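Local structure of uncharacterized protein (4JZA) at residues 58-63 with 76-81; 215-220 with 286-291; 535-540 with 566-571. The protein acts as a phosphoinositide phosphatase that probably removes phosphate from phosphatidylinositol 3-phosphate, altering lipid metabolism at the interface between Legionella and its host. All coordinates share one frame; numbering follows the deposited sequence.

Interaction 1 (58-63 with 76-81); sequences FLIDAY and TLKAYV
Ile60 overlaps Leu77 with its longer branch and the stem of Lys78 with its shorter one, at the loop end of an antiparallel helical hairpin. The hairpin is built from helices 41-62 and 74-87, joined by a loop; the axes of the two short segments run at 174° and are 11.6 Å apart, so long side chains have to bridge the space. In Ile60, CG1 is anti to the backbone N (chi1 -161°), which carries CD1 straight over to Leu77, where it lies 3.9 Å from Leu77 CD1 and also near Leu77 CB. The two chains meet at a slant. The other branch, Ile60 CG2, packs 3.5 Å from Lys78 CE, and the aliphatic part of the lysine thereby covers the isoleucine on the side toward Asp61. Both Ile60 and Leu77 are buried, whereas Asp61 is exposed, and the contact therefore grades from greasy to charged within one turn of helix. Helix 95-116 lies against both helices, Ile113 touching Leu59 and Asn116 touching Leu77. Lys78 stays extended beyond CG and meets the Asp61 side chain at roughly a right angle. Its ammonium closes the outer edge as a salt bridge: Lys78 NZ stands 3.2 Å from Asp61 OD1, on the syn lone pair of that oxygen, the side facing OD2.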
loop_
_atom_site.group_PDB
_atom_site.type_symbol
_atom_site.label_atom_id
_atom_site.label_comp_id
_atom_site.label_asym_id
_atom_site.label_seq_id
_atom_site.Cartn_x
_atom_site.Cartn_y
_atom_site.Cartn_z
ATOM N N PHE A 58 -6.126 -9.442 -9.456
ATOM C CA PHE A 58 -7.143 -8.604 -8.856
ATOM C C PHE A 58 -7.388 -7.371 -9.706
ATOM O O PHE A 58 -8.523 -6.913 -9.879
ATOM C CB PHE A 58 -6.700 -8.151 -7.490
ATOM C CG PHE A 58 -7.769 -7.441 -6.720
ATOM C CD1 PHE A 58 -7.919 -6.086 -6.841
ATOM C CD2 PHE A 58 -8.593 -8.139 -5.865
ATOM C CE1 PHE A 58 -8.885 -5.437 -6.159
ATOM C CE2 PHE A 58 -9.574 -7.496 -5.162
ATOM C CZ PHE A 58 -9.715 -6.141 -5.310
ATOM N N LEU A 59 -6.309 -6.803 -10.202
ATOM C CA LEU A 59 -6.350 -5.535 -10.930
ATOM C C LEU A 59 -7.155 -5.695 -12.192
ATOM O O LEU A 59 -8.025 -4.872 -12.512
ATOM C CB LEU A 59 -4.916 -5.086 -11.233
ATOM C CG LEU A 59 -4.736 -3.826 -12.052
ATOM C CD1 LEU A 59 -5.345 -2.595 -11.412
ATOM C CD2 LEU A 59 -3.252 -3.641 -12.327
ATOM N N ILE A 60 -6.876 -6.771 -12.915
ATOM C CA ILE A 60 -7.476 -6.950 -14.226
ATOM C C ILE A 60 -8.949 -7.324 -14.121
ATOM O O ILE A 60 -9.751 -6.918 -14.966
ATOM C CB ILE A 60 -6.662 -7.910 -15.117
ATOM C CG1 ILE A 60 -7.044 -7.717 -16.584
ATOM C CG2 ILE A 60 -6.830 -9.349 -14.688
ATOM C CD1 ILE A 60 -5.978 -8.195 -17.560
ATOM N N ASP A 61 -9.301 -8.069 -13.082
ATOM C CA ASP A 61 -10.687 -8.413 -12.824
ATOM C C ASP A 61 -11.466 -7.197 -12.248
ATOM O O ASP A 61 -12.647 -7.098 -12.421
ATOM C CB ASP A 61 -10.782 -9.630 -11.868
ATOM C CG ASP A 61 -10.248 -10.949 -12.498
ATOM O OD1 ASP A 61 -10.027 -10.991 -13.725
ATOM O OD2 ASP A 61 -10.026 -11.935 -11.767
ATOM N N ALA A 62 -10.821 -6.255 -11.578
ATOM C CA ALA A 62 -11.554 -5.194 -10.856
ATOM C C ALA A 62 -11.578 -3.881 -11.593
ATOM O O ALA A 62 -12.546 -3.152 -11.503
ATOM C CB ALA A 62 -10.923 -4.973 -9.504
ATOM N N TYR A 63 -10.497 -3.562 -12.302
ATOM C CA TYR A 63 -10.341 -2.233 -12.848
ATOM C C TYR A 63 -10.455 -2.260 -14.395
ATOM O O TYR A 63 -9.601 -2.827 -15.083
ATOM C CB TYR A 63 -9.050 -1.587 -12.304
ATOM C CG TYR A 63 -8.912 -0.090 -12.530
ATOM C CD1 TYR A 63 -9.986 0.777 -12.339
ATOM C CD2 TYR A 63 -7.690 0.474 -12.927
ATOM C CE1 TYR A 63 -9.872 2.145 -12.574
ATOM C CE2 TYR A 63 -7.559 1.863 -13.167
ATOM C CZ TYR A 63 -8.659 2.688 -12.987
ATOM O OH TYR A 63 -8.606 4.051 -13.191
ATOM N N THR A 76 -4.536 -12.769 -23.259
ATOM C CA THR A 76 -3.135 -12.629 -23.601
ATOM C C THR A 76 -2.321 -12.057 -22.427
ATOM O O THR A 76 -1.230 -12.557 -22.167
ATOM C CB THR A 76 -2.931 -11.748 -24.826
ATOM O OG1 THR A 76 -3.472 -12.381 -26.005
ATOM C CG2 THR A 76 -1.445 -11.492 -25.034
ATOM N N LEU A 77 -2.828 -11.029 -21.732
ATOM C CA LEU A 77 -2.115 -10.479 -20.582
ATOM C C LEU A 77 -1.866 -11.474 -19.480
ATOM O O LEU A 77 -0.749 -11.632 -18.971
ATOM C CB LEU A 77 -2.882 -9.326 -19.979
ATOM C CG LEU A 77 -3.065 -8.169 -20.974
ATOM C CD1 LEU A 77 -3.489 -6.869 -20.317
ATOM C CD2 LEU A 77 -1.808 -7.918 -21.780
ATOM N N LYS A 78 -2.903 -12.183 -19.105
ATOM C CA LYS A 78 -2.784 -13.160 -18.050
ATOM C C LYS A 78 -1.835 -14.266 -18.451
ATOM O O LYS A 78 -1.098 -14.776 -17.640
ATOM C CB LYS A 78 -4.148 -13.748 -17.725
ATOM C CG LYS A 78 -5.067 -12.818 -16.979
ATOM C CD LYS A 78 -6.463 -13.414 -16.932
ATOM C CE LYS A 78 -7.296 -12.620 -15.946
ATOM N NZ LYS A 78 -8.724 -13.030 -15.854
ATOM N N ALA A 79 -1.863 -14.694 -19.686
ATOM C CA ALA A 79 -0.910 -15.726 -20.059
ATOM C C ALA A 79 0.524 -15.166 -19.915
ATOM O O ALA A 79 1.406 -15.880 -19.419
ATOM C CB ALA A 79 -1.176 -16.262 -21.462
ATOM N N TYR A 80 0.745 -13.906 -20.298
ATOM C CA TYR A 80 2.098 -13.310 -20.223
ATOM C C TYR A 80 2.582 -13.207 -18.788
ATOM O O TYR A 80 3.685 -13.563 -18.437
ATOM C CB TYR A 80 2.145 -11.917 -20.887
ATOM C CG TYR A 80 3.460 -11.185 -20.712
ATOM C CD1 TYR A 80 4.609 -11.625 -21.334
ATOM C CD2 TYR A 80 3.540 -10.039 -19.927
ATOM C CE1 TYR A 80 5.809 -10.960 -21.176
ATOM C CE2 TYR A 80 4.734 -9.357 -19.761
ATOM C CZ TYR A 80 5.873 -9.830 -20.382
ATOM O OH TYR A 80 7.091 -9.183 -20.210
ATOM N N VAL A 81 1.714 -12.748 -17.945
ATOM C CA VAL A 81 1.997 -12.690 -16.532
ATOM C C VAL A 81 2.227 -14.017 -15.898
ATOM O O VAL A 81 3.111 -14.136 -15.085
ATOM C CB VAL A 81 0.870 -11.948 -15.875
ATOM C CG1 VAL A 81 0.829 -12.211 -14.413
ATOM C CG2 VAL A 81 1.141 -10.501 -16.165
#

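Interaction 2 (215-220 with 286-291)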
loop_
_atom_site.group_PDB
_atom_site.type_symbol
_atom_site.label_atom_id
_atom_site.label_comp_id
_atom_site.label_asym_id
_atom_site.label_seq_id
_atom_site.Cartn_x
_atom_site.Cartn_y
_atom_site.Cartn_z
ATOM N N LEU A 215 -32.183 23.263 -8.741
ATOM C CA LEU A 215 -32.964 24.444 -8.384
ATOM C C LEU A 215 -33.077 24.665 -6.862
ATOM O O LEU A 215 -32.875 25.768 -6.373
ATOM C CB LEU A 215 -34.349 24.370 -9.038
ATOM C CG LEU A 215 -34.335 24.565 -10.566
ATOM C CD1 LEU A 215 -35.685 24.293 -11.253
ATOM C CD2 LEU A 215 -33.850 25.972 -10.880
ATOM N N GLU A 216 -33.365 23.628 -6.098
ATOM C CA GLU A 216 -33.397 23.797 -4.647
ATOM C C GLU A 216 -32.016 24.122 -4.057
ATOM O O GLU A 216 -31.912 24.796 -3.017
ATOM C CB GLU A 216 -34.077 22.604 -3.958
ATOM C CG GLU A 216 -35.607 22.621 -4.077
ATOM C CD GLU A 216 -36.309 21.381 -3.508
ATOM O OE1 GLU A 216 -35.723 20.613 -2.681
ATOM O OE2 GLU A 216 -37.487 21.195 -3.879
ATOM N N VAL A 217 -30.946 23.694 -4.717
ATOM C CA VAL A 217 -29.607 24.073 -4.243
ATOM C C VAL A 217 -29.344 25.560 -4.384
ATOM O O VAL A 217 -28.950 26.208 -3.425
ATOM C CB VAL A 217 -28.499 23.293 -4.961
ATOM C CG1 VAL A 217 -27.116 23.802 -4.546
ATOM C CG2 VAL A 217 -28.639 21.811 -4.625
ATOM N N ILE A 218 -29.600 26.114 -5.567
ATOM C CA ILE A 218 -29.404 27.552 -5.792
ATOM C C ILE A 218 -30.175 28.383 -4.781
ATOM O O ILE A 218 -29.613 29.298 -4.191
ATOM C CB ILE A 218 -29.844 27.969 -7.202
ATOM C CG1 ILE A 218 -28.963 27.260 -8.235
ATOM C CG2 ILE A 218 -29.780 29.497 -7.361
ATOM C CD1 ILE A 218 -29.613 27.041 -9.582
ATOM N N ARG A 219 -31.446 28.034 -4.566
ATOM C CA ARG A 219 -32.279 28.763 -3.617
ATOM C C ARG A 219 -31.708 28.591 -2.219
ATOM O O ARG A 219 -31.518 29.577 -1.507
ATOM C CB ARG A 219 -33.787 28.379 -3.705
ATOM C CG ARG A 219 -34.612 29.270 -4.668
ATOM C CD ARG A 219 -36.126 28.972 -4.669
ATOM N NE ARG A 219 -36.540 28.297 -3.434
ATOM C CZ ARG A 219 -36.896 27.011 -3.318
ATOM N NH1 ARG A 219 -36.960 26.191 -4.369
ATOM N NH2 ARG A 219 -37.217 26.537 -2.122
ATOM N N ASP A 220 -31.401 27.349 -1.830
ATOM C CA ASP A 220 -30.815 27.099 -0.513
ATOM C C ASP A 220 -29.634 28.030 -0.243
ATOM O O ASP A 220 -29.528 28.605 0.834
ATOM C CB ASP A 220 -30.336 25.650 -0.392
ATOM C CG ASP A 220 -29.597 25.381 0.918
ATOM O OD1 ASP A 220 -28.396 25.738 1.034
ATOM O OD2 ASP A 220 -30.239 24.801 1.818
ATOM N N LYS A 286 -21.547 32.387 -7.510
ATOM C CA LYS A 286 -21.144 32.487 -8.897
ATOM C C LYS A 286 -20.832 31.110 -9.469
ATOM O O LYS A 286 -21.186 30.824 -10.602
ATOM C CB LYS A 286 -19.936 33.411 -9.031
ATOM C CG LYS A 286 -19.927 34.273 -10.284
ATOM C CD LYS A 286 -19.088 33.681 -11.421
ATOM C CE LYS A 286 -17.584 33.781 -11.170
ATOM N NZ LYS A 286 -17.077 35.183 -11.211
ATOM N N PHE A 287 -20.191 30.252 -8.685
ATOM C CA PHE A 287 -19.885 28.902 -9.156
ATOM C C PHE A 287 -21.152 28.131 -9.532
ATOM O O PHE A 287 -21.232 27.511 -10.596
ATOM C CB PHE A 287 -19.144 28.132 -8.071
ATOM C CG PHE A 287 -18.903 26.672 -8.398
ATOM C CD1 PHE A 287 -17.902 26.311 -9.260
ATOM C CD2 PHE A 287 -19.683 25.657 -7.813
ATOM C CE1 PHE A 287 -17.673 24.970 -9.543
ATOM C CE2 PHE A 287 -19.466 24.322 -8.097
ATOM C CZ PHE A 287 -18.450 23.973 -8.954
ATOM N N LEU A 288 -22.151 28.201 -8.653
ATOM C CA LEU A 288 -23.346 27.375 -8.772
ATOM C C LEU A 288 -24.089 27.611 -10.047
ATOM O O LEU A 288 -24.620 26.695 -10.627
ATOM C CB LEU A 288 -24.286 27.628 -7.590
ATOM C CG LEU A 288 -23.825 27.067 -6.253
ATOM C CD1 LEU A 288 -24.782 27.483 -5.114
ATOM C CD2 LEU A 288 -23.679 25.560 -6.332
ATOM N N THR A 289 -24.194 28.863 -10.455
ATOM C CA THR A 289 -24.952 29.223 -11.671
ATOM C C THR A 289 -24.026 29.355 -12.828
ATOM O O THR A 289 -24.428 29.787 -13.855
ATOM C CB THR A 289 -25.688 30.570 -11.507
ATOM O OG1 THR A 289 -24.781 31.516 -10.926
ATOM C CG2 THR A 289 -26.927 30.426 -10.591
ATOM N N GLY A 290 -22.763 29.020 -12.641
ATOM C CA GLY A 290 -21.773 29.099 -13.704
ATOM C C GLY A 290 -21.806 27.872 -14.591
ATOM O O GLY A 290 -22.793 27.155 -14.648
ATOM N N ASP A 291 -20.694 27.621 -15.271
ATOM C CA ASP A 291 -20.638 26.584 -16.326
ATOM C C ASP A 291 -20.730 25.152 -15.794
ATOM O O ASP A 291 -21.123 24.239 -16.493
ATOM C CB ASP A 291 -19.362 26.762 -17.169
ATOM C CG ASP A 291 -19.425 28.018 -18.096
ATOM O OD1 ASP A 291 -20.513 28.281 -18.694
ATOM O OD2 ASP A 291 -18.395 28.734 -18.213
#
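Leu288 and Val217 meet through methyl groups, with Leu288 CD2 4.3 Å from Val217 CG1. Both residues are buried and both send their CB toward the other segment, so this is the inner half of the contact. Farther out, Ile218 CG2 and Thr289 CG2 face each other at 4.4 Å, on side chains that leave along the flanks of their segments, and Thr289 lies at the exposed surface. No hydrogen bond joins the two segments, yet the backbones come close, the CA atoms of Ile218 and Leu288 being 6.8 Å apart. Leu288 turns CD2 to the valine from the last turn of helix 274-288, where the chain begins to change course; Gly290 N reaches back to Phe287 O at 3.0 Å. Tyr214, one residue before segment 215-220, ties the helices together through a hydrogen bond from its OH to Leu288 O. On the other helix, Asp220 is gripped by two partners, Tyr203 OH on OD1 and His262 NE2 on OD2, which pins helix 214-234 to its surroundings. This is plain packing within the all-helical region that holds the phosphoinositide phosphatase insertion domain. Helix 198-206 lies against both partners, setting Tyr203 on Val217 and Phe204 on Leu288, and thus three helices converge here, with no strand in the chain between the two segments.

Interaction 3 (535-540 with 566-571); sequences EQLIIL and AMILYK
Leu537 and Ile568 mark the nearest backbone approach, their CA atoms 8.7 Å apart, each in the C-terminal half of its helix, 524-542 and 556-574. In the chain between those helices comes strand 545-549 of the large mixed sheet, and the loop leading from it into helix 556-574 carries the cysteine-x5-arginine signature of P-loop phosphatases. Leu537 does nearly all the bridging on its side. With CG anti to its carbonyl carbon (chi1 -75°), it points its two methyls at the second helix and gives each a separate neighbour. Leu537 CD1 rests 3.8 Å from the terminal CE of Met567, here selenomethionine, whose chain bends at chi3 (70°) to bring the methyl round; its SE also lies close to that same CD1. Leu537 CD2 sits 3.7 Å from Ile568 CG1; the leucine and isoleucine run antiparallel alongside one another, and Ile568 CD1 is 4.0 Å from Leu537 CD2. Around this pairing, Leu504 of helix 501-513 and Trp577 touch Leu537, Phe592 of helix 587-602 touches Met567, and Ser369 of strand 365-374 touches Ile568. All three touching residues are buried and nothing polar passes between the segments; the helices are therefore joined here by dispersion and the exclusion of water, with shape rather than directed bonds setting the fit.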
loop_
_atom_site.group_PDB
_atom_site.type_symbol
_atom_site.label_atom_id
_atom_site.label_comp_id
_atom_site.label_asym_id
_atom_site.label_seq_id
_atom_site.Cartn_x
_atom_site.Cartn_y
_atom_site.Cartn_z
ATOM N N GLU A 535 6.378 1.299 30.738
ATOM C CA GLU A 535 5.050 1.827 30.574
ATOM C C GLU A 535 4.042 0.722 30.347
ATOM O O GLU A 535 2.967 0.763 30.940
ATOM C CB GLU A 535 4.987 2.782 29.409
ATOM C CG GLU A 535 5.770 4.045 29.659
ATOM C CD GLU A 535 5.844 4.981 28.449
ATOM O OE1 GLU A 535 5.236 4.727 27.358
ATOM O OE2 GLU A 535 6.547 6.001 28.612
ATOM N N GLN A 536 4.366 -0.263 29.508
ATOM C CA GLN A 536 3.400 -1.331 29.217
ATOM C C GLN A 536 3.280 -2.217 30.409
ATOM O O GLN A 536 2.206 -2.718 30.695
ATOM C CB GLN A 536 3.795 -2.208 28.039
ATOM C CG GLN A 536 3.848 -1.492 26.718
ATOM C CD GLN A 536 2.521 -1.315 26.097
ATOM O OE1 GLN A 536 1.529 -1.853 26.585
ATOM N NE2 GLN A 536 2.474 -0.549 25.002
ATOM N N LEU A 537 4.388 -2.461 31.080
ATOM C CA LEU A 537 4.364 -3.357 32.230
ATOM C C LEU A 537 3.598 -2.698 33.378
ATOM O O LEU A 537 2.852 -3.358 34.091
ATOM C CB LEU A 537 5.769 -3.737 32.649
ATOM C CG LEU A 537 6.457 -4.763 31.720
ATOM C CD1 LEU A 537 7.914 -4.847 32.124
ATOM C CD2 LEU A 537 5.855 -6.179 31.673
ATOM N N ILE A 538 3.739 -1.389 33.519
ATOM C CA ILE A 538 2.972 -0.658 34.492
ATOM C C ILE A 538 1.486 -0.803 34.238
ATOM O O ILE A 538 0.750 -1.234 35.121
ATOM C CB ILE A 538 3.405 0.818 34.536
ATOM C CG1 ILE A 538 4.786 0.912 35.200
ATOM C CG2 ILE A 538 2.437 1.668 35.346
ATOM C CD1 ILE A 538 5.558 2.175 34.834
ATOM N N ILE A 539 1.041 -0.461 33.037
ATOM C CA ILE A 539 -0.362 -0.617 32.673
ATOM C C ILE A 539 -0.825 -2.044 32.900
ATOM O O ILE A 539 -1.898 -2.275 33.468
ATOM C CB ILE A 539 -0.621 -0.188 31.210
ATOM C CG1 ILE A 539 -0.366 1.314 31.040
ATOM C CG2 ILE A 539 -2.062 -0.442 30.791
ATOM C CD1 ILE A 539 -1.142 2.234 31.964
ATOM N N LEU A 540 -0.021 -3.003 32.471
ATOM C CA LEU A 540 -0.406 -4.378 32.625
ATOM C C LEU A 540 -0.542 -4.789 34.069
ATOM O O LEU A 540 -1.522 -5.429 34.391
ATOM C CB LEU A 540 0.525 -5.335 31.892
ATOM C CG LEU A 540 0.349 -5.184 30.389
ATOM C CD1 LEU A 540 1.580 -5.745 29.726
ATOM C CD2 LEU A 540 -0.914 -5.870 29.884
ATOM N N ALA A 566 10.437 -10.331 26.269
ATOM C CA ALA A 566 11.669 -10.799 26.861
ATOM C C ALA A 566 11.767 -10.450 28.347
ATOM O O ALA A 566 12.337 -11.211 29.114
ATOM C CB ALA A 566 12.861 -10.216 26.126
HETATM N N MSE A 567 11.261 -9.291 28.758
HETATM C CA MSE A 567 11.302 -8.909 30.171
HETATM C C MSE A 567 10.415 -9.848 30.970
HETATM O O MSE A 567 10.784 -10.310 32.055
HETATM C CB MSE A 567 10.873 -7.466 30.332
HETATM C CG MSE A 567 11.986 -6.564 29.816
HETATM SE SE MSE A 567 11.516 -4.681 30.133
HETATM C CE MSE A 567 11.713 -4.720 32.096
ATOM N N ILE A 568 9.238 -10.146 30.436
ATOM C CA ILE A 568 8.309 -11.071 31.076
ATOM C C ILE A 568 8.970 -12.460 31.167
ATOM O O ILE A 568 8.936 -13.066 32.212
ATOM C CB ILE A 568 6.938 -11.076 30.341
ATOM C CG1 ILE A 568 6.248 -9.728 30.552
ATOM C CG2 ILE A 568 6.005 -12.191 30.810
ATOM C CD1 ILE A 568 5.119 -9.499 29.579
ATOM N N LEU A 569 9.602 -12.950 30.105
ATOM C CA LEU A 569 10.267 -14.240 30.188
ATOM C C LEU A 569 11.425 -14.247 31.182
ATOM O O LEU A 569 11.670 -15.254 31.862
ATOM C CB LEU A 569 10.778 -14.686 28.819
ATOM C CG LEU A 569 9.618 -14.951 27.865
ATOM C CD1 LEU A 569 10.144 -15.270 26.490
ATOM C CD2 LEU A 569 8.698 -16.071 28.356
ATOM N N TYR A 570 12.139 -13.140 31.263
ATOM C CA TYR A 570 13.255 -12.990 32.197
ATOM C C TYR A 570 12.742 -13.071 33.666
ATOM O O TYR A 570 13.224 -13.874 34.469
ATOM C CB TYR A 570 13.993 -11.658 31.903
ATOM C CG TYR A 570 15.244 -11.428 32.697
ATOM C CD1 TYR A 570 15.180 -11.045 34.042
ATOM C CD2 TYR A 570 16.508 -11.602 32.126
ATOM C CE1 TYR A 570 16.330 -10.861 34.774
ATOM C CE2 TYR A 570 17.663 -11.426 32.882
ATOM C CZ TYR A 570 17.560 -11.063 34.198
ATOM O OH TYR A 570 18.674 -10.857 34.947
ATOM N N LYS A 571 11.752 -12.262 34.005
ATOM C CA LYS A 571 11.178 -12.308 35.336
ATOM C C LYS A 571 10.724 -13.719 35.689
ATOM O O LYS A 571 10.903 -14.187 36.807
ATOM C CB LYS A 571 9.969 -11.372 35.417
ATOM C CG LYS A 571 9.267 -11.353 36.769
ATOM C CD LYS A 571 9.473 -10.035 37.500
ATOM C CE LYS A 571 9.307 -10.212 39.005
ATOM N NZ LYS A 571 8.010 -10.879 39.253
#

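How the interactions relate
The three contacts follow one another along the chain without overlapping, and each joins helices of a different part of the molecule. Interaction 1 lies in the early helices, interaction 2 in the helical insertion region, and interaction 3 beside the large mixed sheet, on the two helices that flank the P-loop signature in the sequence. Their centres are far apart: 44 Å between interactions 1 and 2, 49 Å between 1 and 3, and 62 Å between 2 and 3. No two touch, and interactions 1 and 3 lie on opposite sides of the chain's centre. Each thus packs its own region locally. Interaction 3 is the one that packs helices against the sheet of the probable catalytic core.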